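Local coordinates for regulatory protein SWI6 (Saccharomyces cerevisiae, PDB 2XFV), which acts in yeast cell-cycle-dependent transcription as the subunit shared by the SBF and MBF complexes, its amino-terminal domain being the part described here, at residues A[38-43]-A[91-96]; A[12-17]-A[49-54]; A[25-30]-A[70-75]; A[17-22]-A[97-102]. All blocks are in the same frame, centred on the assembly; numbering follows the deposited sequence. Where two conformers were deposited one is given.

In the fold
All four contacts lie within the Swi6 amino-terminal domain, yet they differ in burial and chemistry. Contact 4 is the buried one: every touching residue there is apolar, and strand 15-22 meets the turn after helix 83-92. The same strand serves contact 2, whose other side is a loop, so its Ile15-Thr49 half is buried while Pro51 is exposed. Contact 1 joins helices 34-43 and 83-92 through one tyrosine ring and touches contact 4 where Leu95 CD1 packs on Leu17 CD2, 3.7 Å away. Contact 3 lies across the chain's centre from contacts 1 and 2, about 20 and 23 Å between centres, and there an asparagine amide lies over a histidine ring, beside one aliphatic touch.

Contact 1: A[38-43]-A[91-96]; sequences QQYHDT and NMLNLF
Tyr40 of helix 34-43 lays its ring against Met92 and Leu93, where helix 83-92 ends in a Schellman motif: Asn94 leaves the helix with positive phi, and the bond from Asn94 N to Asn91 O belongs to the closing turn. The evidence for the packing is the position of each branch around the ring. CG of Tyr40 stands anti to the backbone N (chi1 -178°), which sends the ring outward from its helix to the other segment. One face receives the Leu93 methyl CD2 in a CH-pi contact, 3.9 Å from the ring centroid and 25° off the normal; the displacement is toward the CB end, since CD2 comes to 3.6 Å from Tyr40 CG. Met92 approaches differently. Its chain is extended through chi2 and bends only at chi3 (73°), bringing CE to 3.8 Å from Tyr40 CE2, while SD lies obliquely, 5.1 Å from the ring centroid, in a Met-aromatic contact. Cut back to an alanine, this position would probably leave Leu93 CD2 and the Met92 thioether without their aromatic partner and open a gap between the two helices. Tyr67 of helix 57-67 and Ile46 also touch the tyrosine, placing it among three parts of the domain, and Ile36 and Leu37 of its own helix pack on Leu93 and Met92. At the phenolic end a single water joins the segments: it donates to Met92 O at 2.9 Å and is hydrogen-bonded to Tyr40 OH at 3.3 Å.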
# COMPACT_ATOMS: atom_id res chain seq x y z
N GLN A 38 -18.70 -2.93 0.24
CA GLN A 38 -19.97 -2.77 0.95
C GLN A 38 -19.89 -3.30 2.39
O GLN A 38 -20.38 -2.66 3.34
CB GLN A 38 -21.11 -3.48 0.18
CG GLN A 38 -22.49 -3.36 0.83
CD GLN A 38 -23.03 -1.93 0.82
OE1 GLN A 38 -23.34 -1.36 1.87
NE2 GLN A 38 -23.14 -1.35 -0.37
N GLN A 39 -19.27 -4.46 2.56
CA GLN A 39 -19.12 -5.03 3.90
C GLN A 39 -18.23 -4.14 4.78
O GLN A 39 -18.53 -3.91 5.95
CB GLN A 39 -18.57 -6.46 3.84
CG GLN A 39 -18.58 -7.17 5.19
CD GLN A 39 -19.98 -7.37 5.73
OE1 GLN A 39 -20.83 -7.96 5.07
NE2 GLN A 39 -20.24 -6.87 6.93
N TYR A 40 -17.14 -3.66 4.21
CA TYR A 40 -16.26 -2.74 4.92
C TYR A 40 -17.04 -1.52 5.40
O TYR A 40 -16.93 -1.11 6.57
CB TYR A 40 -15.11 -2.31 4.02
CG TYR A 40 -14.12 -1.38 4.68
CD1 TYR A 40 -13.24 -1.86 5.65
CD2 TYR A 40 -14.05 -0.04 4.34
CE1 TYR A 40 -12.32 -1.02 6.26
CE2 TYR A 40 -13.14 0.81 4.95
CZ TYR A 40 -12.27 0.31 5.91
OH TYR A 40 -11.36 1.14 6.52
N HIS A 41 -17.83 -0.94 4.50
CA HIS A 41 -18.69 0.19 4.87
C HIS A 41 -19.63 -0.16 6.02
O HIS A 41 -19.81 0.62 6.96
CB HIS A 41 -19.49 0.67 3.65
CG HIS A 41 -20.38 1.84 3.95
ND1 HIS A 41 -21.66 1.70 4.43
CD2 HIS A 41 -20.15 3.17 3.86
CE1 HIS A 41 -22.19 2.90 4.61
NE2 HIS A 41 -21.30 3.81 4.27
N ASP A 42 -20.26 -1.34 5.95
CA ASP A 42 -21.29 -1.70 6.94
C ASP A 42 -20.79 -2.06 8.34
O ASP A 42 -21.38 -1.62 9.34
CB ASP A 42 -22.19 -2.81 6.40
CG ASP A 42 -23.02 -2.36 5.20
OD1 ASP A 42 -23.13 -1.13 4.97
OD2 ASP A 42 -23.56 -3.23 4.48
N THR A 43 -19.74 -2.87 8.44
CA THR A 43 -19.26 -3.35 9.74
C THR A 43 -17.77 -3.13 9.96
O THR A 43 -17.27 -3.32 11.07
CB THR A 43 -19.52 -4.86 9.93
OG1 THR A 43 -18.74 -5.60 8.98
CG2 THR A 43 -20.99 -5.19 9.75
N ASN A 91 -4.87 -0.65 0.05
CA ASN A 91 -4.31 -0.13 1.30
C ASN A 91 -5.38 0.08 2.38
O ASN A 91 -5.21 -0.33 3.54
CB ASN A 91 -3.54 1.18 1.04
CG ASN A 91 -2.81 1.69 2.29
OD1 ASN A 91 -2.04 0.96 2.93
ND2 ASN A 91 -3.03 2.96 2.63
N MET A 92 -6.47 0.74 1.99
CA MET A 92 -7.58 1.02 2.92
C MET A 92 -8.15 -0.27 3.53
O MET A 92 -8.48 -0.31 4.73
CB MET A 92 -8.71 1.78 2.20
CG MET A 92 -9.85 2.21 3.14
SD MET A 92 -11.22 3.02 2.28
CE MET A 92 -11.99 1.62 1.46
N LEU A 93 -8.28 -1.30 2.71
CA LEU A 93 -8.84 -2.60 3.12
C LEU A 93 -7.80 -3.54 3.76
O LEU A 93 -8.13 -4.67 4.14
CB LEU A 93 -9.48 -3.29 1.91
CG LEU A 93 -10.61 -2.54 1.20
CD1 LEU A 93 -10.98 -3.22 -0.13
CD2 LEU A 93 -11.84 -2.40 2.11
N ASN A 94 -6.56 -3.06 3.87
CA ASN A 94 -5.45 -3.86 4.37
C ASN A 94 -5.27 -5.17 3.59
O ASN A 94 -5.04 -6.24 4.17
CB ASN A 94 -5.56 -4.09 5.89
CG ASN A 94 -5.41 -2.80 6.69
OD1 ASN A 94 -6.17 -2.54 7.63
ND2 ASN A 94 -4.42 -1.98 6.32
N LEU A 95 -5.37 -5.06 2.27
CA LEU A 95 -5.20 -6.20 1.37
C LEU A 95 -3.99 -6.03 0.44
O LEU A 95 -3.78 -6.85 -0.46
CB LEU A 95 -6.46 -6.41 0.52
CG LEU A 95 -7.71 -6.88 1.26
CD1 LEU A 95 -8.88 -7.04 0.29
CD2 LEU A 95 -7.44 -8.20 1.99
N PHE A 96 -3.21 -4.97 0.64
CA PHE A 96 -2.05 -4.79 -0.23
C PHE A 96 -1.03 -5.91 -0.02
O PHE A 96 -0.44 -6.41 -0.98
CB PHE A 96 -1.38 -3.43 -0.06
CG PHE A 96 -0.25 -3.21 -1.04
CD1 PHE A 96 -0.52 -2.85 -2.35
CD2 PHE A 96 1.06 -3.46 -0.67
CE1 PHE A 96 0.51 -2.68 -3.26
CE2 PHE A 96 2.09 -3.29 -1.58
CZ PHE A 96 1.82 -2.90 -2.88
O HOH W 1 -8.13 1.79 6.71

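Contact 2: A[12-17]-A[49-54]; sequences HNEIPL and TNPDSF
Ile15 and Thr49 form the buried half of this contact, where several branches touch, whereas Glu14 and Pro51 meet at its outer side. The Ile15 chain puts CG2 anti to the backbone N and CG1 beside it (chi1 -53°), and from there CD1 reaches across to the threonine, 3.6 Å from Thr49 O and 3.9 Å from Thr49 CB. The same threonine CB is also approached by Ile15 CG2, at 4.1 Å, so two branches of the isoleucine border it. Thr49 spends its hydroxyl elsewhere, on Ile46 O, and both side chains pack on Ile36 of helix 34-43, which closes the inner side.

The outer half centres on Glu14 CG to Pro51 CG at 3.5 Å, with Pro51 CB also 3.8 Å from Glu14 O, and Pro51 itself is exposed. The glutamate's carboxylate is turned back along its own segment, where OE1 accepts from His12 N at 2.9 Å. On the other segment Asn50 OD1 accepts from Asp52 N, 2.8 Å away, forming an Asx turn within the type I turn from Asn50 to Ser53. Glu14 and Ile15 both face Leu9 of the paired strand, the arrangement of a classic beta bulge at the start of strand 15-22.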
# COMPACT_ATOMS: atom_id res chain seq x y z
N HIS A 12 -12.85 -19.49 5.60
CA HIS A 12 -12.77 -20.70 4.79
C HIS A 12 -12.29 -20.41 3.36
O HIS A 12 -12.53 -21.20 2.46
CB HIS A 12 -14.13 -21.41 4.76
CG HIS A 12 -14.65 -21.75 6.12
ND1 HIS A 12 -15.65 -21.03 6.74
CD2 HIS A 12 -14.31 -22.73 6.99
CE1 HIS A 12 -15.90 -21.55 7.93
NE2 HIS A 12 -15.10 -22.59 8.10
N ASN A 13 -11.60 -19.28 3.18
CA ASN A 13 -11.10 -18.86 1.88
C ASN A 13 -12.24 -18.81 0.86
O ASN A 13 -12.05 -19.15 -0.31
CB ASN A 13 -9.99 -19.81 1.39
CG ASN A 13 -8.78 -19.81 2.31
OD1 ASN A 13 -8.22 -20.86 2.61
ND2 ASN A 13 -8.39 -18.63 2.77
N GLU A 14 -13.40 -18.37 1.32
CA GLU A 14 -14.61 -18.37 0.49
C GLU A 14 -14.87 -17.02 -0.21
O GLU A 14 -15.75 -16.92 -1.07
CB GLU A 14 -15.82 -18.80 1.34
CG GLU A 14 -16.36 -17.72 2.31
CD GLU A 14 -15.72 -17.75 3.71
OE1 GLU A 14 -14.49 -17.86 3.83
OE2 GLU A 14 -16.47 -17.64 4.70
N ILE A 15 -14.11 -15.99 0.16
CA ILE A 15 -14.32 -14.66 -0.40
C ILE A 15 -13.22 -14.30 -1.38
O ILE A 15 -12.07 -14.11 -0.99
CB ILE A 15 -14.33 -13.57 0.69
CG1 ILE A 15 -15.33 -13.91 1.80
CG2 ILE A 15 -14.67 -12.21 0.09
CD1 ILE A 15 -15.01 -13.22 3.12
N PRO A 16 -13.56 -14.19 -2.68
CA PRO A 16 -12.54 -13.84 -3.67
C PRO A 16 -12.39 -12.34 -3.88
O PRO A 16 -13.37 -11.60 -3.87
CB PRO A 16 -13.10 -14.47 -4.95
CG PRO A 16 -14.59 -14.32 -4.78
CD PRO A 16 -14.86 -14.47 -3.30
N LEU A 17 -11.16 -11.89 -4.08
CA LEU A 17 -10.94 -10.57 -4.66
C LEU A 17 -10.14 -10.77 -5.94
O LEU A 17 -9.02 -11.28 -5.91
CB LEU A 17 -10.23 -9.60 -3.70
CG LEU A 17 -10.00 -8.22 -4.35
CD1 LEU A 17 -11.32 -7.63 -4.93
CD2 LEU A 17 -9.33 -7.23 -3.38
N THR A 49 -17.73 -10.80 4.81
CA THR A 49 -18.39 -10.61 3.52
C THR A 49 -19.13 -11.88 3.12
O THR A 49 -18.60 -12.99 3.23
CB THR A 49 -17.39 -10.24 2.39
OG1 THR A 49 -16.65 -9.08 2.78
CG2 THR A 49 -18.13 -9.94 1.07
N ASN A 50 -20.37 -11.71 2.68
CA ASN A 50 -21.17 -12.84 2.23
C ASN A 50 -20.79 -13.13 0.78
O ASN A 50 -20.93 -12.27 -0.08
CB ASN A 50 -22.65 -12.49 2.34
CG ASN A 50 -23.56 -13.68 2.05
OD1 ASN A 50 -23.16 -14.64 1.38
ND2 ASN A 50 -24.79 -13.61 2.54
N PRO A 51 -20.28 -14.34 0.52
CA PRO A 51 -19.89 -14.69 -0.86
C PRO A 51 -21.09 -14.62 -1.80
O PRO A 51 -20.91 -14.46 -3.01
CB PRO A 51 -19.41 -16.14 -0.73
CG PRO A 51 -19.14 -16.36 0.72
CD PRO A 51 -20.08 -15.46 1.46
N ASP A 52 -22.30 -14.73 -1.26
CA ASP A 52 -23.50 -14.78 -2.11
C ASP A 52 -24.05 -13.42 -2.53
O ASP A 52 -24.82 -13.33 -3.49
CB ASP A 52 -24.62 -15.58 -1.42
CG ASP A 52 -24.31 -17.06 -1.34
OD1 ASP A 52 -23.53 -17.56 -2.18
OD2 ASP A 52 -24.86 -17.73 -0.44
N SER A 53 -23.66 -12.36 -1.83
CA SER A 53 -24.26 -11.06 -2.06
C SER A 53 -23.54 -10.28 -3.16
O SER A 53 -22.32 -10.38 -3.31
CB SER A 53 -24.26 -10.23 -0.78
OG SER A 53 -23.01 -9.57 -0.59
N PHE A 54 -24.30 -9.52 -3.93
CA PHE A 54 -23.70 -8.53 -4.81
C PHE A 54 -24.49 -7.23 -4.85
O PHE A 54 -25.70 -7.22 -5.09
CB PHE A 54 -23.44 -9.06 -6.21
CG PHE A 54 -22.38 -8.29 -6.94
CD1 PHE A 54 -22.68 -7.07 -7.54
CD2 PHE A 54 -21.07 -8.75 -6.99
CE1 PHE A 54 -21.69 -6.33 -8.18
CE2 PHE A 54 -20.08 -8.02 -7.64
CZ PHE A 54 -20.39 -6.82 -8.23

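Contact 3: A[25-30]-A[70-75]; sequences TGHFLL and AVNTDD
With CG anti to the carbonyl carbon in both His27 (chi1 -56°) and Asn72 (chi1 -73°), the imidazole and the amide are brought over one another, their planes only 14° apart. The side chains run at about a right angle, but the amide lies nearly parallel over one ring face: Asn72 ND2 sits 3.4 Å above the ring plane, offset toward the rim, with His27 CE1 its nearest atom at 3.5 Å. The amide carbon follows closely, Asn72 CG being 3.6 Å from His27 CE1. The opposite ring face is covered by Thr25 CB, so the imidazole is sandwiched between its own turn and the other segment. That turn is an ST turn, in which Thr25 OG1 accepts from His27 N at 3.1 Å. A serine in place of His27 would probably leave the Asn72 amide without the ring beneath it, free to turn, and uncover Thr25 CB.

A second, apolar touch lies farther along. Leu30 CD2 and Val71 CG1 approach to 4.0 Å, and Leu64 of helix 57-67 packs against both residues. Strands 28-29 and 72-73 are not paired with each other: both flank strand 79-81 as the outer strands of a small antiparallel sheet, bonded to it through pairs such as Phe28 with Ile81 and Asn72 with Trp80. CA atoms of His27 and Asn72 accordingly stand 8.2 Å apart, and no hydrogen bond crosses. The contact thus depends on the fit of amide on imidazole and methyl on methyl, strand 79-81 probably setting the spacing.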
# COMPACT_ATOMS: atom_id res chain seq x y z
N THR A 25 -5.52 0.34 -21.32
CA THR A 25 -5.84 1.53 -20.52
C THR A 25 -5.06 1.58 -19.20
O THR A 25 -4.85 2.66 -18.64
CB THR A 25 -7.34 1.60 -20.18
OG1 THR A 25 -7.68 0.49 -19.33
CG2 THR A 25 -8.19 1.53 -21.45
N GLY A 26 -4.67 0.42 -18.69
CA GLY A 26 -4.07 0.34 -17.36
C GLY A 26 -5.06 0.32 -16.20
O GLY A 26 -4.65 0.27 -15.03
N HIS A 27 -6.36 0.36 -16.50
CA HIS A 27 -7.41 0.41 -15.47
C HIS A 27 -7.83 -0.98 -15.00
O HIS A 27 -7.55 -1.98 -15.67
CB HIS A 27 -8.63 1.16 -16.02
CG HIS A 27 -8.31 2.54 -16.52
ND1 HIS A 27 -9.11 3.20 -17.44
CD2 HIS A 27 -7.28 3.37 -16.25
CE1 HIS A 27 -8.58 4.38 -17.70
NE2 HIS A 27 -7.48 4.52 -16.99
N PHE A 28 -8.50 -1.02 -13.84
CA PHE A 28 -8.94 -2.27 -13.19
C PHE A 28 -10.46 -2.31 -13.12
O PHE A 28 -11.10 -1.29 -12.91
CB PHE A 28 -8.38 -2.34 -11.76
CG PHE A 28 -6.89 -2.56 -11.70
CD1 PHE A 28 -6.37 -3.83 -11.53
CD2 PHE A 28 -6.02 -1.48 -11.84
CE1 PHE A 28 -4.99 -4.04 -11.46
CE2 PHE A 28 -4.65 -1.68 -11.80
CZ PHE A 28 -4.13 -2.95 -11.61
N LEU A 29 -11.06 -3.49 -13.25
CA LEU A 29 -12.52 -3.61 -13.25
C LEU A 29 -13.10 -3.31 -11.87
O LEU A 29 -12.70 -3.92 -10.87
CB LEU A 29 -12.91 -5.02 -13.70
CG LEU A 29 -14.32 -5.29 -14.22
CD1 LEU A 29 -14.62 -4.44 -15.47
CD2 LEU A 29 -14.48 -6.81 -14.51
N LEU A 30 -14.07 -2.39 -11.81
CA LEU A 30 -14.65 -1.97 -10.52
C LEU A 30 -15.43 -3.09 -9.84
O LEU A 30 -15.37 -3.24 -8.62
CB LEU A 30 -15.59 -0.77 -10.72
CG LEU A 30 -16.39 -0.33 -9.47
CD1 LEU A 30 -15.44 0.21 -8.39
CD2 LEU A 30 -17.47 0.72 -9.83
N ALA A 70 -13.83 7.93 -8.48
CA ALA A 70 -14.17 8.25 -9.87
C ALA A 70 -14.06 6.98 -10.70
O ALA A 70 -13.26 6.09 -10.37
CB ALA A 70 -13.22 9.32 -10.42
N VAL A 71 -14.82 6.90 -11.79
CA VAL A 71 -14.78 5.73 -12.67
C VAL A 71 -14.60 6.13 -14.13
O VAL A 71 -15.09 7.18 -14.57
CB VAL A 71 -16.03 4.81 -12.52
CG1 VAL A 71 -16.15 4.28 -11.06
CG2 VAL A 71 -17.31 5.55 -12.92
N ASN A 72 -13.88 5.29 -14.86
CA ASN A 72 -13.83 5.36 -16.31
C ASN A 72 -14.84 4.38 -16.88
O ASN A 72 -15.15 3.35 -16.27
CB ASN A 72 -12.42 5.06 -16.84
CG ASN A 72 -11.45 6.20 -16.56
OD1 ASN A 72 -11.42 7.20 -17.29
ND2 ASN A 72 -10.68 6.06 -15.52
N THR A 73 -15.36 4.71 -18.05
CA THR A 73 -16.45 3.93 -18.66
C THR A 73 -15.97 3.44 -20.01
O THR A 73 -15.38 4.23 -20.75
CB THR A 73 -17.71 4.82 -18.87
OG1 THR A 73 -18.08 5.44 -17.62
CG2 THR A 73 -18.90 4.00 -19.42
N ASP A 74 -16.19 2.17 -20.33
CA ASP A 74 -15.81 1.64 -21.66
C ASP A 74 -16.99 1.67 -22.64
O ASP A 74 -18.08 2.12 -22.29
CB ASP A 74 -15.15 0.23 -21.57
CG ASP A 74 -16.13 -0.89 -21.15
OD1 ASP A 74 -17.36 -0.73 -21.26
OD2 ASP A 74 -15.64 -1.97 -20.74
N ASP A 75 -16.78 1.19 -23.87
CA ASP A 75 -17.80 1.26 -24.91
C ASP A 75 -19.07 0.44 -24.61
O ASP A 75 -20.12 0.65 -25.26
CB ASP A 75 -17.24 0.81 -26.26
CG ASP A 75 -16.44 1.88 -26.96
OD1 ASP A 75 -16.42 3.03 -26.49
OD2 ASP A 75 -15.84 1.56 -28.01

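Contact 4: A[17-22]-A[97-102]; sequences LTLTRD and GLFQDA
Strand 15-22 and the type I turn from Gly97 to Gln100 keep their backbones well apart, the nearest CA atoms, those of Leu19 and Phe99, being 9.2 Å distant, so the space is bridged by side chains. Phe99 does most of the bridging. Its CG lies anti to the carbonyl carbon (chi1 -72°), and the ring reaches the strand between the alternate residues Leu17 and Leu19. At the far end CZ comes within 3.4 Å of Leu17 O, and this carbonyl oxygen lies at the ring edge, in its plane. Leu17 CD2 touches the neighbouring ring atom Phe99 CE2 at 3.7 Å, the two side chains crossing at about a right angle. Leu19 takes the other flank: its CD1 is 3.5 Å from Phe99 CD1 and meets the ring obliquely, with Leu19 CG 3.7 Å from Phe99 CE1.

Behind the ring the turn is fixed by two bonds to one oxygen. Gly97 O accepts from Gln100 N at 3.1 Å and from Gln100 NE2 at 2.8 Å, the donors arriving from opposite faces of the carbonyl plane. Gln100 NE2 also bonds Glu84 of the second subunit, and Leu90 of helix 83-92 packs on both Leu17 and Phe99. The arrangement is that of a hydrophobic core in which Leu17 and Leu19, on one face of the beta hairpin of strands 2-9 and 15-22, pack on an aromatic side chain from a turn near the subunit interface.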
# COMPACT_ATOMS: atom_id res chain seq x y z
N LEU A 17 -11.16 -11.89 -4.08
CA LEU A 17 -10.94 -10.57 -4.66
C LEU A 17 -10.14 -10.77 -5.94
O LEU A 17 -9.02 -11.28 -5.91
CB LEU A 17 -10.23 -9.60 -3.70
CG LEU A 17 -10.00 -8.22 -4.35
CD1 LEU A 17 -11.32 -7.63 -4.93
CD2 LEU A 17 -9.33 -7.23 -3.38
N THR A 18 -10.74 -10.39 -7.07
CA THR A 18 -10.08 -10.49 -8.38
C THR A 18 -9.65 -9.12 -8.89
O THR A 18 -10.47 -8.19 -8.99
CB THR A 18 -11.02 -11.14 -9.43
OG1 THR A 18 -11.40 -12.45 -8.98
CG2 THR A 18 -10.32 -11.27 -10.79
N LEU A 19 -8.36 -8.97 -9.19
CA LEU A 19 -7.88 -7.79 -9.90
C LEU A 19 -7.81 -8.11 -11.40
O LEU A 19 -7.06 -8.99 -11.82
CB LEU A 19 -6.50 -7.35 -9.39
CG LEU A 19 -6.43 -7.08 -7.88
CD1 LEU A 19 -5.03 -6.57 -7.48
CD2 LEU A 19 -7.51 -6.09 -7.45
N THR A 20 -8.62 -7.41 -12.18
CA THR A 20 -8.67 -7.57 -13.63
C THR A 20 -8.20 -6.27 -14.26
O THR A 20 -8.85 -5.23 -14.10
CB THR A 20 -10.12 -7.89 -14.10
OG1 THR A 20 -10.57 -9.12 -13.49
CG2 THR A 20 -10.19 -8.05 -15.63
N ARG A 21 -7.05 -6.31 -14.94
CA ARG A 21 -6.46 -5.11 -15.55
C ARG A 21 -6.56 -5.15 -17.08
O ARG A 21 -6.32 -6.19 -17.69
CB ARG A 21 -4.97 -4.99 -15.15
CG ARG A 21 -4.37 -3.58 -15.35
CD ARG A 21 -2.86 -3.52 -15.00
NE ARG A 21 -2.07 -4.07 -16.10
CZ ARG A 21 -1.40 -3.34 -16.99
NH1 ARG A 21 -0.73 -3.94 -17.96
NH2 ARG A 21 -1.40 -2.01 -16.91
N ASP A 22 -6.91 -4.02 -17.70
CA ASP A 22 -6.87 -3.87 -19.15
C ASP A 22 -5.49 -3.31 -19.50
O ASP A 22 -5.12 -2.23 -19.04
CB ASP A 22 -7.97 -2.91 -19.62
CG ASP A 22 -8.00 -2.72 -21.13
OD1 ASP A 22 -6.94 -2.46 -21.73
OD2 ASP A 22 -9.09 -2.77 -21.72
N GLY A 97 -0.84 -6.30 1.23
CA GLY A 97 0.04 -7.41 1.57
C GLY A 97 -0.37 -8.68 0.85
O GLY A 97 0.47 -9.41 0.31
N LEU A 98 -1.67 -8.95 0.83
CA LEU A 98 -2.18 -10.16 0.19
C LEU A 98 -1.82 -10.22 -1.30
O LEU A 98 -1.58 -11.31 -1.83
CB LEU A 98 -3.70 -10.28 0.40
CG LEU A 98 -4.39 -11.55 -0.12
CD1 LEU A 98 -3.88 -12.78 0.61
CD2 LEU A 98 -5.90 -11.43 0.01
N PHE A 99 -1.77 -9.07 -1.95
CA PHE A 99 -1.45 -8.98 -3.38
C PHE A 99 -0.03 -8.49 -3.67
O PHE A 99 0.26 -8.07 -4.80
CB PHE A 99 -2.45 -8.05 -4.09
CG PHE A 99 -3.83 -8.63 -4.24
CD1 PHE A 99 -4.20 -9.29 -5.40
CD2 PHE A 99 -4.77 -8.49 -3.22
CE1 PHE A 99 -5.47 -9.83 -5.54
CE2 PHE A 99 -6.05 -9.03 -3.36
CZ PHE A 99 -6.40 -9.69 -4.52
N GLN A 100 0.86 -8.55 -2.68
CA GLN A 100 2.20 -7.97 -2.83
C GLN A 100 2.99 -8.46 -4.06
O GLN A 100 3.70 -7.68 -4.70
CB GLN A 100 3.03 -8.14 -1.54
CG GLN A 100 3.39 -9.59 -1.16
CD GLN A 100 3.90 -9.73 0.28
OE1 GLN A 100 5.09 -9.57 0.55
NE2 GLN A 100 3.00 -10.05 1.20
N ASP A 101 2.86 -9.74 -4.40
CA ASP A 101 3.64 -10.29 -5.51
C ASP A 101 3.12 -9.85 -6.88
O ASP A 101 3.76 -10.11 -7.90
CB ASP A 101 3.70 -11.82 -5.44
CG ASP A 101 2.35 -12.47 -5.67
OD1 ASP A 101 1.32 -11.81 -5.43
OD2 ASP A 101 2.32 -13.65 -6.09
N ALA A 102 1.97 -9.17 -6.90
CA ALA A 102 1.39 -8.68 -8.15
C ALA A 102 1.78 -7.24 -8.46
O ALA A 102 1.37 -6.68 -9.48
CB ALA A 102 -0.14 -8.82 -8.12